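Local coordinates for protein macrolide 2'-phosphotransferase MphH (Brachybacterium faecium, PDB 5UXD) that binds the macrolide azithromycin and probably transfers a phosphate group from a nucleotide to the 2'-hydroxyl of macrolide antibiotics, which would inactivate them, at residues H203-V206 and T212-L215; E198-H203 and L229-V234; L272-Y277 and R287-A292. All blocks are in the same frame, centred on the assembly; numbering follows the deposited sequence. Where two conformers were deposited one is given.

Contact 1 (H203-V206 and T212-L215); sequences HTLV and TAVL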
loop_
_atom_site.group_PDB
_atom_site.type_symbol
_atom_site.label_atom_id
_atom_site.label_comp_id
_atom_site.label_asym_id
_atom_site.label_seq_id
_atom_site.Cartn_x
_atom_site.Cartn_y
_atom_site.Cartn_z
ATOM N N HIS A 203 -6.563 1.694 0.830
ATOM C CA HIS A 203 -5.590 2.701 0.426
ATOM C C HIS A 203 -6.088 3.561 -0.728
ATOM O O HIS A 203 -5.287 4.212 -1.408
ATOM C CB HIS A 203 -4.263 2.038 0.074
ATOM C CG HIS A 203 -3.593 1.421 1.254
ATOM N ND1 HIS A 203 -2.925 0.221 1.195
ATOM C CD2 HIS A 203 -3.515 1.835 2.544
ATOM C CE1 HIS A 203 -2.444 -0.071 2.393
ATOM N NE2 HIS A 203 -2.790 0.891 3.229
ATOM N N THR A 204 -7.387 3.552 -0.986
ATOM C CA THR A 204 -7.980 4.437 -1.970
ATOM C C THR A 204 -9.004 5.342 -1.293
ATOM O O THR A 204 -9.488 5.070 -0.187
ATOM C CB THR A 204 -8.643 3.653 -3.115
ATOM O OG1 THR A 204 -9.809 2.981 -2.624
ATOM C CG2 THR A 204 -7.685 2.619 -3.713
ATOM N N LEU A 205 -9.302 6.452 -1.951
ATOM C CA LEU A 205 -10.519 7.179 -1.645
ATOM C C LEU A 205 -11.401 7.130 -2.876
ATOM O O LEU A 205 -10.902 7.193 -4.013
ATOM C CB LEU A 205 -10.253 8.630 -1.237
ATOM C CG LEU A 205 -9.171 8.849 -0.176
ATOM C CD1 LEU A 205 -8.888 10.328 0.016
ATOM C CD2 LEU A 205 -9.578 8.205 1.131
ATOM N N VAL A 206 -12.696 6.990 -2.631
ATOM C CA VAL A 206 -13.643 6.758 -3.709
ATOM C C VAL A 206 -14.730 7.818 -3.679
ATOM O O VAL A 206 -15.114 8.335 -2.623
ATOM C CB VAL A 206 -14.273 5.345 -3.658
ATOM C CG1 VAL A 206 -13.234 4.276 -4.001
ATOM C CG2 VAL A 206 -14.900 5.083 -2.301
ATOM N N THR A 212 -10.586 8.426 -6.482
ATOM C CA THR A 212 -10.217 9.824 -6.609
ATOM C C THR A 212 -8.910 10.164 -5.914
ATOM O O THR A 212 -8.397 11.272 -6.114
ATOM C CB THR A 212 -11.321 10.731 -6.054
ATOM O OG1 THR A 212 -11.562 10.411 -4.677
ATOM C CG2 THR A 212 -12.612 10.543 -6.851
ATOM N N ALA A 213 -8.357 9.258 -5.114
ATOM C CA ALA A 213 -7.052 9.468 -4.501
ATOM C C ALA A 213 -6.495 8.124 -4.075
ATOM O O ALA A 213 -7.250 7.200 -3.761
ATOM C CB ALA A 213 -7.139 10.413 -3.295
ATOM N N VAL A 214 -5.167 8.033 -4.043
ATOM C CA VAL A 214 -4.471 6.846 -3.574
ATOM C C VAL A 214 -3.482 7.270 -2.495
ATOM O O VAL A 214 -2.739 8.248 -2.666
ATOM C CB VAL A 214 -3.775 6.100 -4.730
ATOM C CG1 VAL A 214 -3.002 4.893 -4.212
ATOM C CG2 VAL A 214 -4.824 5.652 -5.753
ATOM N N LEU A 215 -3.500 6.550 -1.379
ATOM C CA LEU A 215 -2.763 6.915 -0.180
ATOM C C LEU A 215 -1.731 5.851 0.166
ATOM O O LEU A 215 -1.687 4.770 -0.434
ATOM C CB LEU A 215 -3.710 7.102 1.009
ATOM C CG LEU A 215 -5.083 7.708 0.729
ATOM C CD1 LEU A 215 -6.026 7.401 1.874
ATOM C CD2 LEU A 215 -4.958 9.209 0.518
#
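Leu-205 lies against Ala-213 and Leu-215. Its CB has Thr-212 OG1 and Ala-213 CB each at 4.1 Å, and its CG meets Ala-213 CB and Leu-215 CD1. The two methyls then part: CD1 of Leu-205 drops onto Ala-213 CB at 3.7 Å, while CD2 meets Leu-215 CD1, also at 3.7 Å. CG of Leu-205 is anti to the carbonyl carbon (Leu-205 chi1 -49°), which carries the isobutyl group along the face shared with Ala-213 and across the Leu-215 side chain at about a right angle. Leu-96, which binds GDP in another structure of this protein, touches Leu-205 as well.

The backbones form the antiparallel hairpin of strands 204-207 and 210-214, at one end of a four-stranded antiparallel sheet with strand 210-214 outermost. Its register is set by Leu-205 N to Ala-213 O (2.8 Å) and, past the non-hydrogen-bonded pair Thr-204 and Val-214, by a nearly straight bond from Leu-215 N to His-203 O (2.9 Å, 173° at the hydrogen). A classic beta bulge interrupts the ladder, because Thr-212 and Ala-213 both face Leu-205. The carbonyl O of Leu-205 takes a strong bond from Thr-212 N at 2.8 Å and only a weak one from Ala-213 N at 3.5 Å.

At the open end of the hairpin His-203 brings its CB within 3.8 Å of Leu-215 O. The partner of its ND1 is Glu-198 O, and its side chain touches that of Asp-216; both His-203 and Asp-216 bind magnesium in another structure of this protein.

Contact 2 (E198-H203 and L229-V234); sequences ELYPAH and LMFHQV. With ZIT (azithromycin), chain C.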
loop_
_atom_site.group_PDB
_atom_site.type_symbol
_atom_site.label_atom_id
_atom_site.label_comp_id
_atom_site.label_asym_id
_atom_site.label_seq_id
_atom_site.Cartn_x
_atom_site.Cartn_y
_atom_site.Cartn_z
ATOM N N GLU A 198 0.341 -2.150 -2.366
ATOM C CA GLU A 198 -0.711 -2.514 -1.426
ATOM C C GLU A 198 -2.005 -1.841 -1.871
ATOM O O GLU A 198 -2.700 -1.176 -1.098
ATOM C CB GLU A 198 -0.318 -2.140 0.003
ATOM C CG GLU A 198 -0.414 -3.308 0.976
ATOM C CD GLU A 198 0.244 -3.019 2.308
ATOM O OE1 GLU A 198 1.381 -3.488 2.530
ATOM O OE2 GLU A 198 -0.378 -2.318 3.128
ATOM N N LEU A 199 -2.336 -2.009 -3.149
ATOM C CA LEU A 199 -3.458 -1.297 -3.745
ATOM C C LEU A 199 -4.726 -2.118 -3.547
ATOM O O LEU A 199 -5.183 -2.855 -4.422
ATOM C CB LEU A 199 -3.189 -1.000 -5.213
ATOM C CG LEU A 199 -4.016 0.170 -5.763
ATOM C CD1 LEU A 199 -3.814 1.434 -4.925
ATOM C CD2 LEU A 199 -3.673 0.457 -7.197
ATOM N N TYR A 200 -5.299 -1.985 -2.361
ATOM C CA TYR A 200 -6.627 -2.490 -2.048
ATOM C C TYR A 200 -7.440 -1.335 -1.480
ATOM O O TYR A 200 -6.896 -0.258 -1.219
ATOM C CB TYR A 200 -6.541 -3.695 -1.089
ATOM C CG TYR A 200 -5.923 -3.471 0.273
ATOM C CD1 TYR A 200 -4.546 -3.459 0.438
ATOM C CD2 TYR A 200 -6.721 -3.343 1.404
ATOM C CE1 TYR A 200 -3.978 -3.280 1.683
ATOM C CE2 TYR A 200 -6.163 -3.167 2.652
ATOM C CZ TYR A 200 -4.790 -3.131 2.786
ATOM O OH TYR A 200 -4.225 -2.955 4.033
ATOM N N PRO A 201 -8.767 -1.500 -1.353
ATOM C CA PRO A 201 -9.639 -0.334 -1.109
ATOM C C PRO A 201 -9.309 0.491 0.129
ATOM O O PRO A 201 -9.654 1.681 0.166
ATOM C CB PRO A 201 -11.027 -0.974 -1.006
ATOM C CG PRO A 201 -10.954 -2.115 -1.954
ATOM C CD PRO A 201 -9.557 -2.670 -1.789
ATOM N N ALA A 202 -8.656 -0.083 1.143
ATOM C CA ALA A 202 -8.279 0.721 2.302
ATOM C C ALA A 202 -7.272 1.813 1.956
ATOM O O ALA A 202 -7.122 2.764 2.728
ATOM C CB ALA A 202 -7.706 -0.166 3.403
ATOM N N HIS A 203 -6.563 1.694 0.830
ATOM C CA HIS A 203 -5.590 2.701 0.426
ATOM C C HIS A 203 -6.088 3.561 -0.728
ATOM O O HIS A 203 -5.287 4.212 -1.408
ATOM C CB HIS A 203 -4.263 2.038 0.074
ATOM C CG HIS A 203 -3.593 1.421 1.254
ATOM N ND1 HIS A 203 -2.925 0.221 1.195
ATOM C CD2 HIS A 203 -3.515 1.835 2.544
ATOM C CE1 HIS A 203 -2.444 -0.071 2.393
ATOM N NE2 HIS A 203 -2.790 0.891 3.229
ATOM N N LEU A 229 -2.566 -5.295 -9.202
ATOM C CA LEU A 229 -3.817 -5.872 -9.649
ATOM C C LEU A 229 -4.246 -7.067 -8.814
ATOM O O LEU A 229 -5.410 -7.462 -8.884
ATOM C CB LEU A 229 -3.709 -6.307 -11.124
ATOM C CG LEU A 229 -3.428 -5.149 -12.085
ATOM C CD1 LEU A 229 -2.953 -5.678 -13.453
ATOM C CD2 LEU A 229 -4.669 -4.305 -12.235
ATOM N N MET A 230 -3.285 -7.610 -8.087
ATOM C CA MET A 230 -3.646 -8.845 -7.290
ATOM C C MET A 230 -4.792 -8.819 -6.224
ATOM O O MET A 230 -5.690 -9.719 -6.067
ATOM C CB MET A 230 -2.397 -9.385 -6.610
ATOM C CG MET A 230 -1.877 -8.488 -5.522
ATOM S SD MET A 230 -0.430 -9.214 -4.753
ATOM C CE MET A 230 -1.029 -10.856 -4.429
ATOM N N PHE A 231 -4.911 -7.662 -5.568
ATOM C CA PHE A 231 -5.979 -7.604 -4.572
ATOM C C PHE A 231 -7.351 -7.579 -5.239
ATOM O O PHE A 231 -8.303 -8.197 -4.741
ATOM C CB PHE A 231 -5.771 -6.401 -3.630
ATOM C CG PHE A 231 -4.440 -6.444 -2.890
ATOM C CD1 PHE A 231 -4.224 -7.365 -1.882
ATOM C CD2 PHE A 231 -3.387 -5.606 -3.258
ATOM C CE1 PHE A 231 -2.994 -7.430 -1.225
ATOM C CE2 PHE A 231 -2.158 -5.669 -2.602
ATOM C CZ PHE A 231 -1.967 -6.582 -1.589
ATOM N N HIS A 232 -7.467 -6.893 -6.379
ATOM C CA HIS A 232 -8.691 -6.964 -7.170
ATOM C C HIS A 232 -8.921 -8.376 -7.706
ATOM O O HIS A 232 -10.050 -8.880 -7.685
ATOM C CB HIS A 232 -8.624 -5.951 -8.313
ATOM C CG HIS A 232 -9.948 -5.663 -8.957
ATOM N ND1 HIS A 232 -10.268 -6.102 -10.221
ATOM C CD2 HIS A 232 -11.038 -4.999 -8.504
ATOM C CE1 HIS A 232 -11.492 -5.711 -10.529
ATOM N NE2 HIS A 232 -11.988 -5.044 -9.501
ATOM N N GLN A 233 -7.858 -9.037 -8.174
ATOM C CA GLN A 233 -8.022 -10.358 -8.760
ATOM C C GLN A 233 -8.561 -11.358 -7.749
ATOM O O GLN A 233 -9.402 -12.203 -8.094
ATOM C CB GLN A 233 -6.701 -10.858 -9.352
ATOM C CG GLN A 233 -6.874 -12.048 -10.309
ATOM C CD GLN A 233 -6.909 -13.394 -9.576
ATOM O OE1 GLN A 233 -6.243 -13.565 -8.556
ATOM N NE2 GLN A 233 -7.672 -14.350 -10.099
ATOM N N VAL A 234 -8.103 -11.281 -6.496
ATOM C CA VAL A 234 -8.542 -12.284 -5.532
ATOM C C VAL A 234 -9.936 -11.988 -4.975
ATOM O O VAL A 234 -10.589 -12.905 -4.453
ATOM C CB VAL A 234 -7.503 -12.444 -4.406
ATOM C CG1 VAL A 234 -6.179 -13.000 -4.959
ATOM C CG2 VAL A 234 -7.281 -11.131 -3.703
HETATM C C1 ZIT C . -4.157 -7.943 3.488
HETATM C C2 ZIT C . -2.791 -7.180 3.560
HETATM C C3 ZIT C . -1.979 -7.904 4.606
HETATM C C4 ZIT C . -2.196 -7.098 5.913
HETATM C C5 ZIT C . -1.400 -7.680 7.095
HETATM C C6 ZIT C . -2.369 -8.323 8.050
HETATM C C7 ZIT C . -3.017 -7.269 8.976
HETATM C C8 ZIT C . -4.011 -7.976 9.955
HETATM C C9 ZIT C . -5.485 -7.682 9.559
HETATM N N10 ZIT C . -5.940 -8.631 8.412
HETATM C C11 ZIT C . -6.942 -8.057 7.532
HETATM C C12 ZIT C . -6.666 -8.509 6.088
HETATM C C13 ZIT C . -7.393 -7.732 4.987
HETATM C C14 ZIT C . -6.637 -7.923 3.672
HETATM C C15 ZIT C . -7.500 -7.448 2.519
HETATM C C16 ZIT C . -6.667 -7.419 1.198
HETATM C C17 ZIT C . -2.187 -7.066 2.194
HETATM C C18 ZIT C . -1.862 -5.651 5.651
HETATM C C19 ZIT C . -1.623 -9.377 8.878
HETATM C C20 ZIT C . -3.754 -7.532 11.314
HETATM C C21 ZIT C . -6.340 -9.930 8.974
HETATM C C22 ZIT C . -8.342 -8.442 7.967
HETATM C C23 ZIT C . -7.470 -6.228 5.292
HETATM O O1 ZIT C . -4.172 -9.148 3.317
HETATM O O6 ZIT C . -3.409 -8.975 7.335
HETATM O O12 ZIT C . -6.975 -9.874 5.928
HETATM O O13 ZIT C . -8.728 -8.259 4.844
HETATM O O14 ZIT C . -5.427 -7.143 3.668
HETATM C C1A ZIT C . 0.718 -6.682 7.610
HETATM C C2A ZIT C . 1.371 -5.427 8.148
HETATM C C3A ZIT C . 2.817 -5.434 7.805
HETATM C C4A ZIT C . 3.465 -6.662 8.303
HETATM C C5A ZIT C . 2.700 -7.951 7.978
HETATM C C6A ZIT C . 3.219 -9.105 8.733
HETATM C C7A ZIT C . 3.451 -4.227 9.809
HETATM C C8A ZIT C . 4.851 -4.067 7.898
HETATM O O1A ZIT C . -0.676 -6.653 7.767
HETATM O O2A ZIT C . 0.750 -4.251 7.620
HETATM N N3A ZIT C . 3.465 -4.207 8.370
HETATM O O5A ZIT C . 1.265 -7.866 8.284
HETATM C C1B ZIT C . -0.280 -9.308 3.636
HETATM C C2B ZIT C . 0.857 -9.124 2.663
HETATM C C3B ZIT C . 2.187 -9.043 3.322
HETATM C C4B ZIT C . 2.389 -10.191 4.238
HETATM C C5B ZIT C . 1.285 -10.252 5.257
HETATM C C6B ZIT C . 1.575 -11.407 6.170
HETATM C C7B ZIT C . 3.300 -9.029 2.203
HETATM C C8B ZIT C . 2.687 -6.677 3.488
HETATM O O1B ZIT C . -0.575 -8.070 4.269
HETATM O O3B ZIT C . 2.258 -7.852 4.133
HETATM O O4B ZIT C . 3.602 -9.984 4.996
HETATM O O5B ZIT C . -0.054 -10.382 4.653
HETATM O O HOH W 1 -5.397 -4.456 -6.580
#
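One wall of the azithromycin pocket is built where Tyr-200 meets Phe-231, joining loop 198-203 to the first turn of helix 230-235. The sequence and position of the loop are consistent with the catalytic loop of the kinase-like phosphotransferases. The two rings form an inclined edge-to-face pair: the edge of Tyr-200 points at the face of Phe-231, with centroids 5.4 Å apart and planes at 55°. CD1 of Tyr-200 stands over the centre of the Phe-231 ring, and the CB atoms of Tyr-200 and Phe-231 touch at 3.8 Å.

Phe-231 also lies along the loop backbone, its CD2 3.5 Å from Leu-199 O and its CE2 3.7 Å from Glu-198 CA. Leu-199 centres an inverse gamma turn, and its O is bridged to the helix by a water that donates to it and accepts from His-232 N. Within the loop, His-203 ND1 donates to Glu-198 O (2.7 Å, 175° at the hydrogen), a bond lying in the ring plane that fixes the ring's rotation. Azithromycin C17 comes 3.5 Å from Phe-231 CE1, and its C16 sits over a face of Tyr-200. Glu-198 OE1 lies 3.6 Å from C8B, the methoxy carbon of the drug's cladinose.

Behind this wall, Leu-199 and His-232 pack on helix 119-133, His-232 also on helix 238-250, and Val-234 on helix 259-268. The loop itself runs from strand 193-195 into strand 204-207.

Contact 3 (L272-Y277 and R287-A292); sequences LGYGLY and REAAAA. With ZIT (azithromycin), chain C.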
loop_
_atom_site.group_PDB
_atom_site.type_symbol
_atom_site.label_atom_id
_atom_site.label_comp_id
_atom_site.label_asym_id
_atom_site.label_seq_id
_atom_site.Cartn_x
_atom_site.Cartn_y
_atom_site.Cartn_z
ATOM N N LEU A 272 4.797 -16.247 3.526
ATOM C CA LEU A 272 6.220 -15.946 3.418
ATOM C C LEU A 272 6.506 -14.482 3.734
ATOM O O LEU A 272 7.525 -14.161 4.361
ATOM C CB LEU A 272 6.744 -16.274 2.021
ATOM C CG LEU A 272 6.816 -17.744 1.606
ATOM C CD1 LEU A 272 7.201 -17.882 0.119
ATOM C CD2 LEU A 272 7.787 -18.508 2.505
ATOM N N GLY A 273 5.617 -13.558 3.375
ATOM C CA GLY A 273 5.790 -12.181 3.815
ATOM C C GLY A 273 5.775 -12.046 5.327
ATOM O O GLY A 273 6.535 -11.255 5.899
ATOM N N TYR A 274 4.892 -12.798 5.996
ATOM C CA TYR A 274 4.879 -12.808 7.458
ATOM C C TYR A 274 6.199 -13.328 8.010
ATOM O O TYR A 274 6.730 -12.784 8.989
ATOM C CB TYR A 274 3.716 -13.668 7.967
ATOM C CG TYR A 274 2.910 -13.071 9.102
ATOM C CD1 TYR A 274 3.525 -12.385 10.141
ATOM C CD2 TYR A 274 1.523 -13.211 9.138
ATOM C CE1 TYR A 274 2.775 -11.837 11.180
ATOM C CE2 TYR A 274 0.765 -12.663 10.172
ATOM C CZ TYR A 274 1.399 -11.979 11.191
ATOM O OH TYR A 274 0.658 -11.434 12.228
ATOM N N GLY A 275 6.733 -14.398 7.411
ATOM C CA GLY A 275 8.007 -14.928 7.870
ATOM C C GLY A 275 9.122 -13.912 7.728
ATOM O O GLY A 275 9.927 -13.720 8.645
ATOM N N LEU A 276 9.166 -13.233 6.575
ATOM C CA LEU A 276 10.164 -12.193 6.341
ATOM C C LEU A 276 10.054 -11.082 7.370
ATOM O O LEU A 276 11.070 -10.614 7.898
ATOM C CB LEU A 276 10.002 -11.612 4.935
ATOM C CG LEU A 276 10.390 -12.526 3.769
ATOM C CD1 LEU A 276 10.062 -11.867 2.437
ATOM C CD2 LEU A 276 11.855 -12.919 3.820
ATOM N N TYR A 277 8.828 -10.625 7.639
ATOM C CA TYR A 277 8.619 -9.570 8.628
ATOM C C TYR A 277 9.132 -10.002 9.994
ATOM O O TYR A 277 9.861 -9.258 10.661
ATOM C CB TYR A 277 7.134 -9.204 8.683
ATOM C CG TYR A 277 6.795 -8.055 9.617
ATOM C CD1 TYR A 277 5.929 -8.231 10.692
ATOM C CD2 TYR A 277 7.363 -6.802 9.440
ATOM C CE1 TYR A 277 5.623 -7.183 11.550
ATOM C CE2 TYR A 277 7.067 -5.749 10.297
ATOM C CZ TYR A 277 6.196 -5.948 11.347
ATOM O OH TYR A 277 5.903 -4.908 12.196
ATOM N N ARG A 287 7.080 -13.793 15.099
ATOM C CA ARG A 287 7.522 -15.129 14.706
ATOM C C ARG A 287 6.428 -16.163 14.957
ATOM O O ARG A 287 6.209 -17.063 14.133
ATOM C CB ARG A 287 8.798 -15.499 15.468
ATOM C CG ARG A 287 9.333 -16.882 15.148
ATOM C CD ARG A 287 10.648 -17.165 15.864
ATOM N NE ARG A 287 11.577 -17.878 14.994
ATOM C CZ ARG A 287 12.560 -17.296 14.309
ATOM N NH1 ARG A 287 12.750 -15.984 14.403
ATOM N NH2 ARG A 287 13.356 -18.022 13.531
ATOM N N GLU A 288 5.715 -16.040 16.080
ATOM C CA GLU A 288 4.649 -16.991 16.378
ATOM C C GLU A 288 3.511 -16.884 15.369
ATOM O O GLU A 288 2.949 -17.901 14.944
ATOM C CB GLU A 288 4.123 -16.775 17.797
ATOM C CG GLU A 288 4.941 -17.497 18.845
ATOM C CD GLU A 288 5.173 -18.944 18.469
ATOM O OE1 GLU A 288 4.179 -19.664 18.244
ATOM O OE2 GLU A 288 6.346 -19.356 18.379
ATOM N N ALA A 289 3.144 -15.660 14.985
ATOM C CA ALA A 289 2.062 -15.494 14.021
ATOM C C ALA A 289 2.472 -15.990 12.638
ATOM O O ALA A 289 1.680 -16.647 11.948
ATOM C CB ALA A 289 1.629 -14.029 13.961
ATOM N N ALA A 290 3.705 -15.695 12.216
ATOM C CA ALA A 290 4.186 -16.201 10.933
ATOM C C ALA A 290 4.261 -17.722 10.933
ATOM O O ALA A 290 3.899 -18.371 9.943
ATOM C CB ALA A 290 5.553 -15.599 10.602
ATOM N N ALA A 291 4.708 -18.310 12.044
ATOM C CA ALA A 291 4.813 -19.766 12.121
ATOM C C ALA A 291 3.450 -20.438 11.992
ATOM O O ALA A 291 3.328 -21.495 11.361
ATOM C CB ALA A 291 5.490 -20.173 13.429
ATOM N N ALA A 292 2.405 -19.844 12.582
ATOM C CA ALA A 292 1.077 -20.436 12.458
ATOM C C ALA A 292 0.556 -20.374 11.027
ATOM O O ALA A 292 -0.168 -21.279 10.596
ATOM C CB ALA A 292 0.096 -19.744 13.401
HETATM C C1 ZIT C . -4.157 -7.943 3.488
HETATM C C2 ZIT C . -2.791 -7.180 3.560
HETATM C C3 ZIT C . -1.979 -7.904 4.606
HETATM C C4 ZIT C . -2.196 -7.098 5.913
HETATM C C5 ZIT C . -1.400 -7.680 7.095
HETATM C C6 ZIT C . -2.369 -8.323 8.050
HETATM C C7 ZIT C . -3.017 -7.269 8.976
HETATM C C8 ZIT C . -4.011 -7.976 9.955
HETATM C C9 ZIT C . -5.485 -7.682 9.559
HETATM N N10 ZIT C . -5.940 -8.631 8.412
HETATM C C11 ZIT C . -6.942 -8.057 7.532
HETATM C C12 ZIT C . -6.666 -8.509 6.088
HETATM C C13 ZIT C . -7.393 -7.732 4.987
HETATM C C14 ZIT C . -6.637 -7.923 3.672
HETATM C C15 ZIT C . -7.500 -7.448 2.519
HETATM C C16 ZIT C . -6.667 -7.419 1.198
HETATM C C17 ZIT C . -2.187 -7.066 2.194
HETATM C C18 ZIT C . -1.862 -5.651 5.651
HETATM C C19 ZIT C . -1.623 -9.377 8.878
HETATM C C20 ZIT C . -3.754 -7.532 11.314
HETATM C C21 ZIT C . -6.340 -9.930 8.974
HETATM C C22 ZIT C . -8.342 -8.442 7.967
HETATM C C23 ZIT C . -7.470 -6.228 5.292
HETATM O O1 ZIT C . -4.172 -9.148 3.317
HETATM O O6 ZIT C . -3.409 -8.975 7.335
HETATM O O12 ZIT C . -6.975 -9.874 5.928
HETATM O O13 ZIT C . -8.728 -8.259 4.844
HETATM O O14 ZIT C . -5.427 -7.143 3.668
HETATM C C1A ZIT C . 0.718 -6.682 7.610
HETATM C C2A ZIT C . 1.371 -5.427 8.148
HETATM C C3A ZIT C . 2.817 -5.434 7.805
HETATM C C4A ZIT C . 3.465 -6.662 8.303
HETATM C C5A ZIT C . 2.700 -7.951 7.978
HETATM C C6A ZIT C . 3.219 -9.105 8.733
HETATM C C7A ZIT C . 3.451 -4.227 9.809
HETATM C C8A ZIT C . 4.851 -4.067 7.898
HETATM O O1A ZIT C . -0.676 -6.653 7.767
HETATM O O2A ZIT C . 0.750 -4.251 7.620
HETATM N N3A ZIT C . 3.465 -4.207 8.370
HETATM O O5A ZIT C . 1.265 -7.866 8.284
HETATM C C1B ZIT C . -0.280 -9.308 3.636
HETATM C C2B ZIT C . 0.857 -9.124 2.663
HETATM C C3B ZIT C . 2.187 -9.043 3.322
HETATM C C4B ZIT C . 2.389 -10.191 4.238
HETATM C C5B ZIT C . 1.285 -10.252 5.257
HETATM C C6B ZIT C . 1.575 -11.407 6.170
HETATM C C7B ZIT C . 3.300 -9.029 2.203
HETATM C C8B ZIT C . 2.687 -6.677 3.488
HETATM O O1B ZIT C . -0.575 -8.070 4.269
HETATM O O3B ZIT C . 2.258 -7.852 4.133
HETATM O O4B ZIT C . 3.602 -9.984 4.996
HETATM O O5B ZIT C . -0.054 -10.382 4.653
#
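Tyr-274 meets Ala-290 where two helices come close together. CB of Ala-290 presses on the turn itself, 3.5 Å from Tyr-274 O and 3.6 Å from Gly-275 N, and it touches Tyr-274 CB at 3.7 Å. Gly-275 adds no side chain to the interface, and the alanine methyl rests largely on main chain.

The pairing is an antiparallel helical hairpin of helices 270-281 and 284-294. The local axes approach to 8.3 Å and cross at -158°, a small separation consistent with the alanines and glycine between them.

The tip of Tyr-274 marks the more exposed edge, where partners are fewer although the approach is close. The ring, with chi1 at -135° and thus away from the staggered positions, lies flat along helix 284-294: Ala-289 C is over its centre and Ala-290 N nearer its rim. At its end only the Ala-289 methyl approaches, 3.3 Å from Tyr-274 OH, and both residues are partly exposed. Arg-287 turns away to a salt bridge with Glu-167.

The opposite face of the tyrosine ring carries the drug's desosamine methyl C6A, making the ring a partition between ligand and helix, and the cladinose methyl C6B comes 3.5 Å from Tyr-274 CD2. Gly-273, likewise without a side chain, admits the cladinose oxygen O4B to 3.0 Å from its C atom. Tyr-277, with CG anti to the backbone N (chi1 -176°), turns a ring face to the desosamine, whose C4A lies over its centre.

Contacts 1 and 2 share His-203 and lie 12 Å apart between centres; they also touch directly, with Val-214 CG1 3.6 Å from Leu-199 CD1, so the hairpin and the loop that leads into it form one continuous unit. Contact 3 is separate: its nearest atoms are about 10 Å from contact 2 and about 14 Å from contact 1. Azithromycin spans the gap: contact 2 meets macrolactone methyls and the cladinose methoxy, contact 3 both sugars. The desosamine 2'-oxygen, ZIT O2A, and Glu-198 OE2 are 5.0 Å apart. Separately, the side chain of His-203 in contact 1 comes about 6 Å from the bound azithromycin.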